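Local coordinates for protein lysine-sensitive aspartokinase 3 (Escherichia coli, PDB 2J0W) that catalyses the ATP-dependent phosphorylation of L-aspartate to 4-phospho-L-aspartate, the first step towards lysine, and is feedback-inhibited by lysine, at residues 302-307 with 435-440; 150-155 with 190-195; 311-316 with 378-383. All blocks are in the same frame, centred on the assembly; numbering follows the deposited sequence.

The three contacts sample the catalytic and regulatory parts of the enzyme. Contact 2 lies in the amino acid kinase domain, where the side chain of Thr-195 is about 7 Å from the bound aspartate. Contacts 1 and 3 both use strand 299-313 in the region required for homodimerization, and their centres are about 25 Å apart. Contact 1 covers part of this strand with helix 436-448, and its Leu-304 side chain is about 8 Å from ADP. Contact 3, nested within the loop contact 1 closes, pairs the strand's far end with strand 380-384, beside residues of the allosteric lysine site. Contact 2 stands apart, its centre about 32 and 33 Å from those of contacts 1 and 3.

Contact 1: residues 302-307 with 435-440; sequences LALRRN and DAEQVV
Leu-304 reaches from the strand to the helix and meets Ala-436, Glu-437 and Val-440. Its CB already points at the helix, and CG, anti to the backbone N (chi1 172°), carries the two methyls onward. CD1 lies 3.9 Å from Ala-436 CB and 4.3 Å from Val-440 CG2, two side chains one helical turn apart; CD2 comes 4.4 Å from CG of Glu-437. A branched apolar residue suits this place because one methyl serves both neighbours on the helix, while the small Ala-436 probably lets the helix lie close to the strand. Two residues earlier in the strand, Leu-302 CD1 packs 3.6 Å from the carbonyl O of Val-440. Strand 302-306 and helix 436-440 run almost antiparallel, at 174°, their axes 9.7 Å apart, as a helix laid along a sheet in the ACT-domain region; Ala-387 of strand 386-393 touches both Leu-304 and Ala-436. At the margin, a water is weakly bonded to Arg-306 NE and to Glu-437 OE2, and Arg-306 NH2 makes a weak hydrogen bond to the O of Gly-433. Apolar fit therefore carries the contact, while the opposite charges of Arg-306 and Glu-437 share a weakly bound water.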
ATOM      1  N   LEU A 302     -20.911  -6.427   1.508  1.00 55.89           N
ATOM      2  CA  LEU A 302     -19.733  -7.016   0.903  1.00 54.99           C
ATOM      3  C   LEU A 302     -19.862  -6.768  -0.594  1.00 54.63           C
ATOM      4  O   LEU A 302     -20.962  -6.796  -1.143  1.00 56.31           O
ATOM      5  CB  LEU A 302     -19.690  -8.518   1.176  1.00 56.77           C
ATOM      6  CG  LEU A 302     -19.688  -8.924   2.650  1.00 58.72           C
ATOM      7  CD1 LEU A 302     -19.833 -10.429   2.753  1.00 39.93           C
ATOM      8  CD2 LEU A 302     -18.400  -8.454   3.320  1.00 58.11           C
ATOM      9  N   ALA A 303     -18.736  -6.510  -1.248  1.00 54.20           N
ATOM     10  CA  ALA A 303     -18.705  -6.254  -2.684  1.00 46.99           C
ATOM     11  C   ALA A 303     -17.628  -7.120  -3.318  1.00 45.32           C
ATOM     12  O   ALA A 303     -16.539  -7.289  -2.761  1.00 43.75           O
ATOM     13  CB  ALA A 303     -18.421  -4.786  -2.948  1.00 26.30           C
ATOM     14  N   LEU A 304     -17.942  -7.664  -4.487  1.00 47.26           N
ATOM     15  CA  LEU A 304     -17.019  -8.523  -5.217  1.00 48.86           C
ATOM     16  C   LEU A 304     -16.618  -7.878  -6.540  1.00 49.70           C
ATOM     17  O   LEU A 304     -17.464  -7.359  -7.265  1.00 49.89           O
ATOM     18  CB  LEU A 304     -17.693  -9.866  -5.481  1.00 46.23           C
ATOM     19  CG  LEU A 304     -16.995 -10.878  -6.386  1.00 57.41           C
ATOM     20  CD1 LEU A 304     -15.796 -11.505  -5.670  1.00 53.43           C
ATOM     21  CD2 LEU A 304     -18.010 -11.951  -6.769  1.00 59.61           C
ATOM     22  N   ARG A 305     -15.322  -7.887  -6.837  1.00 51.68           N
ATOM     23  CA  ARG A 305     -14.811  -7.335  -8.095  1.00 50.96           C
ATOM     24  C   ARG A 305     -13.963  -8.445  -8.714  1.00 52.50           C
ATOM     25  O   ARG A 305     -12.883  -8.774  -8.227  1.00 53.01           O
ATOM     26  CB  ARG A 305     -13.965  -6.087  -7.842  1.00 50.17           C
ATOM     27  CG  ARG A 305     -13.961  -5.124  -9.013  1.00 51.49           C
ATOM     28  CD  ARG A 305     -13.419  -3.750  -8.627  1.00 50.84           C
ATOM     29  NE  ARG A 305     -11.967  -3.740  -8.439  1.00 45.45           N
ATOM     30  CZ  ARG A 305     -11.299  -2.686  -7.987  1.00 44.93           C
ATOM     31  NH1 ARG A 305     -11.952  -1.567  -7.683  1.00 40.19           N
ATOM     32  NH2 ARG A 305      -9.984  -2.743  -7.837  1.00 48.59           N
ATOM     33  N   ARG A 306     -14.481  -9.029  -9.786  1.00 56.12           N
ATOM     34  CA  ARG A 306     -13.833 -10.138 -10.477  1.00 55.65           C
ATOM     35  C   ARG A 306     -12.775  -9.794 -11.512  1.00 51.86           C
ATOM     36  O   ARG A 306     -12.705  -8.673 -12.010  1.00 45.73           O
ATOM     37  CB  ARG A 306     -14.892 -10.992 -11.164  1.00 60.55           C
ATOM     38  CG  ARG A 306     -15.732 -11.802 -10.227  1.00 74.24           C
ATOM     39  CD  ARG A 306     -15.919 -13.174 -10.812  1.00 86.66           C
ATOM     40  NE  ARG A 306     -16.237 -14.160  -9.792  1.00 96.15           N
ATOM     41  CZ  ARG A 306     -15.549 -15.283  -9.617  1.00103.46           C
ATOM     42  NH1 ARG A 306     -14.505 -15.552 -10.394  1.00 97.36           N
ATOM     43  NH2 ARG A 306     -15.919 -16.144  -8.679  1.00110.71           N
ATOM     44  N   ASN A 307     -11.986 -10.810 -11.854  1.00 52.62           N
ATOM     45  CA  ASN A 307     -10.927 -10.693 -12.847  1.00 55.10           C
ATOM     46  C   ASN A 307      -9.944  -9.584 -12.536  1.00 56.68           C
ATOM     47  O   ASN A 307      -9.614  -8.755 -13.391  1.00 57.15           O
ATOM     48  CB  ASN A 307     -11.526 -10.475 -14.228  1.00 50.92           C
ATOM     49  CG  ASN A 307     -12.644 -11.433 -14.513  1.00 58.18           C
ATOM     50  OD1 ASN A 307     -12.505 -12.637 -14.292  1.00 61.53           O
ATOM     51  ND2 ASN A 307     -13.770 -10.910 -15.005  1.00 54.70           N
ATOM     52  N   ASP A 435     -12.833 -19.481  -5.872  1.00 60.95           N
ATOM     53  CA  ASP A 435     -13.344 -19.526  -4.499  1.00 64.41           C
ATOM     54  C   ASP A 435     -14.088 -18.232  -4.146  1.00 65.50           C
ATOM     55  O   ASP A 435     -14.679 -18.110  -3.068  1.00 64.97           O
ATOM     56  CB  ASP A 435     -12.188 -19.726  -3.504  1.00 68.39           C
ATOM     57  CG  ASP A 435     -11.375 -20.987  -3.774  1.00 72.01           C
ATOM     58  OD1 ASP A 435     -10.317 -21.162  -3.130  1.00 68.20           O
ATOM     59  OD2 ASP A 435     -11.792 -21.804  -4.621  1.00 80.30           O
ATOM     60  N   ALA A 436     -14.060 -17.275  -5.069  1.00 64.62           N
ATOM     61  CA  ALA A 436     -14.686 -15.973  -4.872  1.00 65.37           C
ATOM     62  C   ALA A 436     -16.070 -15.937  -4.216  1.00 66.13           C
ATOM     63  O   ALA A 436     -16.230 -15.397  -3.120  1.00 64.51           O
ATOM     64  CB  ALA A 436     -14.730 -15.229  -6.199  1.00 65.88           C
ATOM     65  N   GLU A 437     -17.074 -16.498  -4.878  1.00 68.82           N
ATOM     66  CA  GLU A 437     -18.424 -16.462  -4.329  1.00 71.42           C
ATOM     67  C   GLU A 437     -18.627 -17.215  -3.015  1.00 72.25           C
ATOM     68  O   GLU A 437     -19.323 -16.716  -2.123  1.00 71.88           O
ATOM     69  CB  GLU A 437     -19.428 -16.939  -5.380  1.00 71.59           C
ATOM     70  CG  GLU A 437     -19.431 -16.080  -6.628  1.00 67.54           C
ATOM     71  CD  GLU A 437     -20.554 -16.420  -7.579  1.00 69.98           C
ATOM     72  OE1 GLU A 437     -20.822 -17.623  -7.787  1.00 80.52           O
ATOM     73  OE2 GLU A 437     -21.163 -15.483  -8.134  1.00 65.40           O
ATOM     74  N   GLN A 438     -18.028 -18.398  -2.880  1.00 71.65           N
ATOM     75  CA  GLN A 438     -18.178 -19.160  -1.640  1.00 72.95           C
ATOM     76  C   GLN A 438     -17.703 -18.308  -0.448  1.00 72.11           C
ATOM     77  O   GLN A 438     -18.238 -18.412   0.663  1.00 73.07           O
ATOM     78  CB  GLN A 438     -17.391 -20.473  -1.700  1.00 72.44           C
ATOM     79  CG  GLN A 438     -17.714 -21.395  -0.532  1.00 78.32           C
ATOM     80  CD  GLN A 438     -16.778 -22.590  -0.419  1.00 82.87           C
ATOM     81  OE1 GLN A 438     -16.887 -23.390   0.511  1.00 82.68           O
ATOM     82  NE2 GLN A 438     -15.853 -22.710  -1.359  1.00 83.94           N
ATOM     83  N   VAL A 439     -16.705 -17.462  -0.685  1.00 67.21           N
ATOM     84  CA  VAL A 439     -16.197 -16.584   0.354  1.00 63.43           C
ATOM     85  C   VAL A 439     -17.260 -15.533   0.672  1.00 62.29           C
ATOM     86  O   VAL A 439     -17.612 -15.325   1.831  1.00 62.77           O
ATOM     87  CB  VAL A 439     -14.896 -15.883  -0.105  1.00 65.65           C
ATOM     88  CG1 VAL A 439     -14.496 -14.794   0.886  1.00 57.72           C
ATOM     89  CG2 VAL A 439     -13.782 -16.907  -0.232  1.00 64.99           C
ATOM     90  N   VAL A 440     -17.778 -14.880  -0.362  1.00 60.83           N
ATOM     91  CA  VAL A 440     -18.799 -13.855  -0.178  1.00 64.06           C
ATOM     92  C   VAL A 440     -19.966 -14.398   0.635  1.00 66.39           C
ATOM     93  O   VAL A 440     -20.548 -13.704   1.476  1.00 64.06           O
ATOM     94  CB  VAL A 440     -19.328 -13.373  -1.524  1.00 60.70           C
ATOM     95  CG1 VAL A 440     -20.424 -12.344  -1.322  1.00 46.46           C
ATOM     96  CG2 VAL A 440     -18.184 -12.796  -2.321  1.00 65.46           C
TER
HETATM   97  O   HOH W   1     -19.213 -13.055  -9.508  1.00 49.12           O

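Contact 2: residues 150-155 with 190-195; sequences DRFGRA and KGRTTT
Phe-152 and Ala-155 come from a loop of the amino acid kinase domain whose type II beta turn, Arg-151 to Arg-154, lies against strand 193-195 of a two-stranded hairpin. Gly-153 holds the third position of the turn with phi 103°, where a side chain would be jammed against the preceding carbonyl O. Just past the turn, Ala-155 N donates to Thr-195 O over 2.8 Å with an N-H...O angle of 156°, in the carbonyl plane, and the small Ala-155 CB packs 3.6 Å from Thr-194 CB.

The ring of Phe-152 is inserted edge first. Its CZ stands 3.7 Å from Arg-192 CZ, over the centre of the guanidinium, and the two planes are 75° apart: the edge of the ring meets the face of the cation, which is not a cation-pi stack. Arg-192 NE is salt-bridged to Glu-188. CE2 comes 3.1 Å from Thr-193 O, which lies at the ring edge near its plane; CE2 is also 3.6 Å from Thr-194 CG2. Thr-194 offers this methyl while its OG1 is hydrogen-bonded to Thr-148, so a threonine serves an apolar and a polar neighbour at once.

Asp-112 joins loop and strand again, with OD2 taking the N-H of Gly-153 and OD1 bonded to Thr-195 OG1, which also bonds to Thr-359. The weakly positive ring edge probably favours the carbonyl O of Thr-193, whereas its approach to Arg-192 is packing, the charge there probably balanced by Glu-188; the aromatic residue thus adds polar complementarity on the Thr-193 side, next to a strand close to the bound aspartate.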
ATOM      1  N   ASP A 150     -11.207  12.836 -25.599  1.00 47.18           N
ATOM      2  CA  ASP A 150     -11.104  11.930 -26.738  1.00 49.14           C
ATOM      3  C   ASP A 150     -10.704  10.508 -26.360  1.00 49.85           C
ATOM      4  O   ASP A 150     -10.298   9.723 -27.228  1.00 52.63           O
ATOM      5  CB  ASP A 150     -10.106  12.492 -27.753  1.00 50.43           C
ATOM      6  CG  ASP A 150      -8.705  12.635 -27.182  1.00 55.19           C
ATOM      7  OD1 ASP A 150      -7.923  13.444 -27.733  1.00 68.96           O
ATOM      8  OD2 ASP A 150      -8.377  11.936 -26.194  1.00 44.62           O
ATOM      9  N   ARG A 151     -10.806  10.177 -25.073  1.00 46.31           N
ATOM     10  CA  ARG A 151     -10.465   8.834 -24.603  1.00 45.80           C
ATOM     11  C   ARG A 151     -11.627   7.885 -24.923  1.00 47.84           C
ATOM     12  O   ARG A 151     -12.499   7.671 -24.078  1.00 47.35           O
ATOM     13  CB  ARG A 151     -10.224   8.840 -23.089  1.00 44.20           C
ATOM     14  CG  ARG A 151      -9.792   7.480 -22.568  1.00 52.87           C
ATOM     15  CD  ARG A 151      -9.406   7.512 -21.116  1.00 78.37           C
ATOM     16  NE  ARG A 151      -8.788   6.254 -20.697  1.00106.12           N
ATOM     17  CZ  ARG A 151      -7.726   5.702 -21.282  1.00121.84           C
ATOM     18  NH1 ARG A 151      -7.150   6.285 -22.325  1.00131.22           N
ATOM     19  NH2 ARG A 151      -7.223   4.568 -20.809  1.00125.76           N
ATOM     20  N   PHE A 152     -11.643   7.313 -26.128  1.00 45.42           N
ATOM     21  CA  PHE A 152     -12.742   6.433 -26.523  1.00 45.17           C
ATOM     22  C   PHE A 152     -12.828   5.122 -25.738  1.00 44.63           C
ATOM     23  O   PHE A 152     -11.811   4.525 -25.394  1.00 38.70           O
ATOM     24  CB  PHE A 152     -12.675   6.130 -28.022  1.00 46.29           C
ATOM     25  CG  PHE A 152     -12.775   7.351 -28.894  1.00 45.56           C
ATOM     26  CD1 PHE A 152     -11.627   8.028 -29.311  1.00 37.86           C
ATOM     27  CD2 PHE A 152     -14.020   7.824 -29.304  1.00 46.15           C
ATOM     28  CE1 PHE A 152     -11.720   9.162 -30.127  1.00 45.31           C
ATOM     29  CE2 PHE A 152     -14.131   8.956 -30.120  1.00 41.59           C
ATOM     30  CZ  PHE A 152     -12.979   9.634 -30.537  1.00 35.36           C
ATOM     31  N   GLY A 153     -14.057   4.683 -25.461  1.00 45.50           N
ATOM     32  CA  GLY A 153     -14.261   3.458 -24.707  1.00 47.62           C
ATOM     33  C   GLY A 153     -14.636   3.761 -23.267  1.00 45.63           C
ATOM     34  O   GLY A 153     -15.357   2.997 -22.619  1.00 42.22           O
ATOM     35  N   ARG A 154     -14.124   4.881 -22.766  1.00 41.76           N
ATOM     36  CA  ARG A 154     -14.406   5.322 -21.414  1.00 43.24           C
ATOM     37  C   ARG A 154     -14.025   6.787 -21.315  1.00 42.62           C
ATOM     38  O   ARG A 154     -13.148   7.167 -20.542  1.00 43.34           O
ATOM     39  CB  ARG A 154     -13.635   4.474 -20.400  1.00 38.85           C
ATOM     40  CG  ARG A 154     -12.159   4.398 -20.655  1.00 53.80           C
ATOM     41  CD  ARG A 154     -11.543   3.309 -19.798  1.00 67.98           C
ATOM     42  NE  ARG A 154     -10.114   3.516 -19.581  1.00 72.67           N
ATOM     43  CZ  ARG A 154      -9.324   2.657 -18.947  1.00 81.03           C
ATOM     44  NH1 ARG A 154      -9.821   1.518 -18.468  1.00 77.89           N
ATOM     45  NH2 ARG A 154      -8.038   2.944 -18.777  1.00 79.60           N
ATOM     46  N   ALA A 155     -14.693   7.595 -22.130  1.00 43.38           N
ATOM     47  CA  ALA A 155     -14.457   9.029 -22.186  1.00 46.98           C
ATOM     48  C   ALA A 155     -14.768   9.671 -20.847  1.00 51.19           C
ATOM     49  O   ALA A 155     -15.623   9.207 -20.112  1.00 52.76           O
ATOM     50  CB  ALA A 155     -15.319   9.658 -23.276  1.00 48.01           C
ATOM     51  N   LYS A 190     -13.836  17.249 -31.565  1.00 57.45           N
ATOM     52  CA  LYS A 190     -14.003  17.246 -33.013  1.00 56.60           C
ATOM     53  C   LYS A 190     -15.239  16.493 -33.517  1.00 55.60           C
ATOM     54  O   LYS A 190     -15.199  15.842 -34.567  1.00 52.46           O
ATOM     55  CB  LYS A 190     -12.738  16.693 -33.668  1.00 58.39           C
ATOM     56  CG  LYS A 190     -11.479  17.425 -33.225  1.00 69.00           C
ATOM     57  CD  LYS A 190     -10.210  16.809 -33.808  1.00 87.70           C
ATOM     58  CE  LYS A 190      -8.976  17.646 -33.453  1.00 94.28           C
ATOM     59  NZ  LYS A 190      -7.699  17.053 -33.957  1.00 90.69           N
ATOM     60  N   GLY A 191     -16.325  16.585 -32.747  1.00 54.06           N
ATOM     61  CA  GLY A 191     -17.600  15.976 -33.112  1.00 51.84           C
ATOM     62  C   GLY A 191     -17.782  14.468 -33.096  1.00 50.71           C
ATOM     63  O   GLY A 191     -18.908  13.984 -33.226  1.00 45.48           O
ATOM     64  N   ARG A 192     -16.688  13.725 -32.954  1.00 52.07           N
ATOM     65  CA  ARG A 192     -16.739  12.264 -32.925  1.00 48.33           C
ATOM     66  C   ARG A 192     -17.477  11.770 -31.689  1.00 47.67           C
ATOM     67  O   ARG A 192     -17.392  12.383 -30.624  1.00 47.99           O
ATOM     68  CB  ARG A 192     -15.322  11.707 -32.946  1.00 46.67           C
ATOM     69  CG  ARG A 192     -14.550  12.167 -34.167  1.00 46.18           C
ATOM     70  CD  ARG A 192     -13.203  11.505 -34.278  1.00 44.87           C
ATOM     71  NE  ARG A 192     -12.234  12.038 -33.329  1.00 51.11           N
ATOM     72  CZ  ARG A 192     -11.033  11.503 -33.131  1.00 54.80           C
ATOM     73  NH1 ARG A 192     -10.671  10.426 -33.816  1.00 53.53           N
ATOM     74  NH2 ARG A 192     -10.193  12.047 -32.261  1.00 56.27           N
ATOM     75  N   THR A 193     -18.204  10.664 -31.839  1.00 46.37           N
ATOM     76  CA  THR A 193     -18.975  10.097 -30.740  1.00 41.21           C
ATOM     77  C   THR A 193     -18.118   9.309 -29.761  1.00 43.63           C
ATOM     78  O   THR A 193     -17.207   8.582 -30.158  1.00 44.69           O
ATOM     79  CB  THR A 193     -20.092   9.161 -31.249  1.00 42.75           C
ATOM     80  OG1 THR A 193     -20.863   9.829 -32.257  1.00 46.89           O
ATOM     81  CG2 THR A 193     -21.034   8.792 -30.100  1.00 41.34           C
ATOM     82  N   THR A 194     -18.423   9.460 -28.473  1.00 44.77           N
ATOM     83  CA  THR A 194     -17.708   8.753 -27.408  1.00 40.96           C
ATOM     84  C   THR A 194     -18.705   8.064 -26.497  1.00 37.60           C
ATOM     85  O   THR A 194     -19.906   8.326 -26.571  1.00 40.96           O
ATOM     86  CB  THR A 194     -16.923   9.724 -26.535  1.00 40.45           C
ATOM     87  OG1 THR A 194     -17.830  10.707 -26.008  1.00 34.28           O
ATOM     88  CG2 THR A 194     -15.817  10.405 -27.348  1.00 32.83           C
ATOM     89  N   THR A 195     -18.210   7.178 -25.641  1.00 33.88           N
ATOM     90  CA  THR A 195     -19.069   6.508 -24.664  1.00 38.40           C
ATOM     91  C   THR A 195     -18.345   6.633 -23.327  1.00 42.90           C
ATOM     92  O   THR A 195     -17.120   6.772 -23.306  1.00 44.50           O
ATOM     93  CB  THR A 195     -19.287   5.026 -24.988  1.00 37.29           C
ATOM     94  OG1 THR A 195     -18.033   4.320 -24.952  1.00 31.67           O
ATOM     95  CG2 THR A 195     -19.920   4.888 -26.352  1.00 34.44           C
TER

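Contact 3: residues 311-316 with 378-383; sequences LTLHSL and CRVEVE
His-314 meets Arg-379 and Glu-381 through both its backbone and its ring. Its backbone N donates to Arg-379 O over 3.1 Å at an N-H...O angle of 152°, with the donor tilted from the carbonyl plane. With CG beside the backbone N (chi1 -60°), the imidazole extends toward Glu-381, and NE2 lies 2.7 Å from OE2 in a weak, bent hydrogen bond. The carboxylate approaches the ring edge, the two planes 23° apart. Glu-381 O receives a weak bond from Thr-312 N and a CA-H...O contact from Leu-311 CA, 3.3 Å away. This is loose antiparallel pairing of strands 299-313 and 380-384 in the ACT-domain sheet; on the other edge of 311-313, Leu-311 and Leu-313 bond through their backbones to Leu-351 and Val-349. In place of His-314, an alanine, lacking the ring, is likely to leave Glu-381 OE2 without its N-H partner and Arg-379 CD, 3.7 Å from His-314 CD2, freer to shift. Branched apolar residues suit one face of the sheet, where Leu-313 CD2 lies 3.3 Å from Val-380 CG1. His-314 also packs on Ala-422 of the second subunit, while Ser-315 and Cys-378 touch Phe-324, a residue of the allosteric lysine site.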
ATOM      1  N   LEU A 311      -0.343  -6.965  -9.903  1.00 58.60           N
ATOM      2  CA  LEU A 311       0.943  -6.573 -10.460  1.00 60.36           C
ATOM      3  C   LEU A 311       1.916  -6.236  -9.339  1.00 64.10           C
ATOM      4  O   LEU A 311       1.929  -5.108  -8.839  1.00 65.86           O
ATOM      5  CB  LEU A 311       0.760  -5.356 -11.351  1.00 57.40           C
ATOM      6  CG  LEU A 311       2.026  -4.873 -12.041  1.00 64.43           C
ATOM      7  CD1 LEU A 311       2.553  -5.948 -12.987  1.00 62.66           C
ATOM      8  CD2 LEU A 311       1.701  -3.599 -12.788  1.00 65.63           C
ATOM      9  N   THR A 312       2.721  -7.220  -8.947  1.00 67.50           N
ATOM     10  CA  THR A 312       3.704  -7.060  -7.876  1.00 68.32           C
ATOM     11  C   THR A 312       5.052  -6.564  -8.418  1.00 70.84           C
ATOM     12  O   THR A 312       5.626  -7.157  -9.333  1.00 69.89           O
ATOM     13  CB  THR A 312       3.916  -8.402  -7.136  1.00 62.56           C
ATOM     14  OG1 THR A 312       2.679  -8.834  -6.558  1.00 52.26           O
ATOM     15  CG2 THR A 312       4.952  -8.252  -6.044  1.00 65.21           C
ATOM     16  N   LEU A 313       5.549  -5.468  -7.856  1.00 72.94           N
ATOM     17  CA  LEU A 313       6.825  -4.920  -8.295  1.00 74.15           C
ATOM     18  C   LEU A 313       7.922  -4.964  -7.240  1.00 77.34           C
ATOM     19  O   LEU A 313       7.800  -4.399  -6.152  1.00 77.60           O
ATOM     20  CB  LEU A 313       6.652  -3.483  -8.774  1.00 65.97           C
ATOM     21  CG  LEU A 313       5.857  -3.333 -10.066  1.00 68.17           C
ATOM     22  CD1 LEU A 313       5.821  -1.867 -10.487  1.00 48.10           C
ATOM     23  CD2 LEU A 313       6.502  -4.195 -11.149  1.00 68.34           C
ATOM     24  N   HIS A 314       8.992  -5.664  -7.582  1.00 81.83           N
ATOM     25  CA  HIS A 314      10.156  -5.787  -6.720  1.00 87.01           C
ATOM     26  C   HIS A 314      11.196  -4.943  -7.452  1.00 89.37           C
ATOM     27  O   HIS A 314      11.088  -4.762  -8.661  1.00 91.77           O
ATOM     28  CB  HIS A 314      10.580  -7.250  -6.644  1.00 87.91           C
ATOM     29  CG  HIS A 314       9.520  -8.154  -6.095  1.00 84.94           C
ATOM     30  ND1 HIS A 314       9.222  -8.222  -4.753  1.00 88.70           N
ATOM     31  CD2 HIS A 314       8.680  -9.018  -6.713  1.00 84.67           C
ATOM     32  CE1 HIS A 314       8.243  -9.092  -4.564  1.00 87.01           C
ATOM     33  NE2 HIS A 314       7.897  -9.586  -5.737  1.00 86.61           N
ATOM     34  N   SER A 315      12.192  -4.423  -6.751  1.00 90.64           N
ATOM     35  CA  SER A 315      13.170  -3.578  -7.423  1.00 94.38           C
ATOM     36  C   SER A 315      14.440  -4.275  -7.879  1.00 97.47           C
ATOM     37  O   SER A 315      14.950  -5.171  -7.204  1.00 95.40           O
ATOM     38  CB  SER A 315      13.564  -2.411  -6.525  1.00 93.69           C
ATOM     39  OG  SER A 315      14.230  -2.870  -5.377  1.00 96.03           O
ATOM     40  N   LEU A 316      14.951  -3.862  -9.038  1.00102.01           N
ATOM     41  CA  LEU A 316      16.196  -4.430  -9.534  1.00106.26           C
ATOM     42  C   LEU A 316      17.305  -3.651  -8.836  1.00111.15           C
ATOM     43  O   LEU A 316      18.425  -3.514  -9.336  1.00111.74           O
ATOM     44  CB  LEU A 316      16.285  -4.337 -11.066  1.00102.68           C
ATOM     45  CG  LEU A 316      15.487  -5.426 -11.812  1.00 96.80           C
ATOM     46  CD1 LEU A 316      15.717  -5.304 -13.311  1.00 92.47           C
ATOM     47  CD2 LEU A 316      15.908  -6.817 -11.330  1.00 91.69           C
ATOM     48  N   CYS A 378      12.672  -2.293 -12.495  1.00 81.89           N
ATOM     49  CA  CYS A 378      12.332  -3.135 -11.354  1.00 81.09           C
ATOM     50  C   CYS A 378      11.659  -4.408 -11.830  1.00 77.44           C
ATOM     51  O   CYS A 378      10.765  -4.354 -12.662  1.00 76.83           O
ATOM     52  CB  CYS A 378      11.379  -2.387 -10.425  1.00 85.18           C
ATOM     53  SG  CYS A 378       9.856  -1.797 -11.225  1.00 89.99           S
ATOM     54  N   ARG A 379      12.093  -5.548 -11.309  1.00 75.84           N
ATOM     55  CA  ARG A 379      11.504  -6.821 -11.681  1.00 75.87           C
ATOM     56  C   ARG A 379       9.977  -6.764 -11.531  1.00 80.77           C
ATOM     57  O   ARG A 379       9.459  -6.207 -10.556  1.00 81.16           O
ATOM     58  CB  ARG A 379      12.054  -7.926 -10.790  1.00 71.96           C
ATOM     59  CG  ARG A 379      11.012  -8.964 -10.470  1.00 81.30           C
ATOM     60  CD  ARG A 379      11.339  -9.669  -9.205  1.00 91.00           C
ATOM     61  NE  ARG A 379      12.047 -10.909  -9.463  1.00 96.90           N
ATOM     62  CZ  ARG A 379      12.541 -11.683  -8.507  1.00 97.87           C
ATOM     63  NH1 ARG A 379      12.399 -11.328  -7.235  1.00 91.89           N
ATOM     64  NH2 ARG A 379      13.160 -12.812  -8.823  1.00 98.36           N
ATOM     65  N   VAL A 380       9.267  -7.360 -12.491  1.00 82.85           N
ATOM     66  CA  VAL A 380       7.802  -7.382 -12.487  1.00 81.81           C
ATOM     67  C   VAL A 380       7.205  -8.764 -12.255  1.00 78.12           C
ATOM     68  O   VAL A 380       7.869  -9.787 -12.419  1.00 77.67           O
ATOM     69  CB  VAL A 380       7.228  -6.860 -13.818  1.00 82.59           C
ATOM     70  CG1 VAL A 380       7.608  -5.401 -14.020  1.00 83.15           C
ATOM     71  CG2 VAL A 380       7.742  -7.716 -14.966  1.00 83.88           C
ATOM     72  N   GLU A 381       5.934  -8.769 -11.873  1.00 76.50           N
ATOM     73  CA  GLU A 381       5.184  -9.994 -11.627  1.00 76.64           C
ATOM     74  C   GLU A 381       3.723  -9.725 -11.946  1.00 75.77           C
ATOM     75  O   GLU A 381       3.223  -8.622 -11.692  1.00 74.35           O
ATOM     76  CB  GLU A 381       5.294 -10.425 -10.169  1.00 78.25           C
ATOM     77  CG  GLU A 381       6.560 -11.154  -9.816  1.00 85.15           C
ATOM     78  CD  GLU A 381       6.469 -11.805  -8.451  1.00 95.82           C
ATOM     79  OE1 GLU A 381       5.625 -12.714  -8.284  1.00 97.73           O
ATOM     80  OE2 GLU A 381       7.233 -11.408  -7.544  1.00 99.94           O
ATOM     81  N   VAL A 382       3.046 -10.722 -12.512  1.00 74.63           N
ATOM     82  CA  VAL A 382       1.633 -10.577 -12.853  1.00 74.76           C
ATOM     83  C   VAL A 382       0.833 -11.849 -12.599  1.00 73.01           C
ATOM     84  O   VAL A 382       1.093 -12.891 -13.200  1.00 73.59           O
ATOM     85  CB  VAL A 382       1.428 -10.185 -14.335  1.00 74.93           C
ATOM     86  CG1 VAL A 382      -0.059  -9.982 -14.612  1.00 70.26           C
ATOM     87  CG2 VAL A 382       2.207  -8.921 -14.659  1.00 73.67           C
ATOM     88  N   GLU A 383      -0.144 -11.746 -11.705  1.00 70.38           N
ATOM     89  CA  GLU A 383      -1.010 -12.867 -11.372  1.00 69.02           C
ATOM     90  C   GLU A 383      -2.435 -12.515 -11.809  1.00 66.47           C
ATOM     91  O   GLU A 383      -2.923 -11.422 -11.519  1.00 61.86           O
ATOM     92  CB  GLU A 383      -0.960 -13.135  -9.868  1.00 70.47           C
ATOM     93  CG  GLU A 383       0.450 -13.296  -9.336  1.00 72.30           C
ATOM     94  CD  GLU A 383       0.495 -14.006  -7.996  1.00 82.36           C
ATOM     95  OE1 GLU A 383       1.605 -14.128  -7.430  1.00 82.30           O
ATOM     96  OE2 GLU A 383      -0.573 -14.451  -7.512  1.00 86.32           O
TER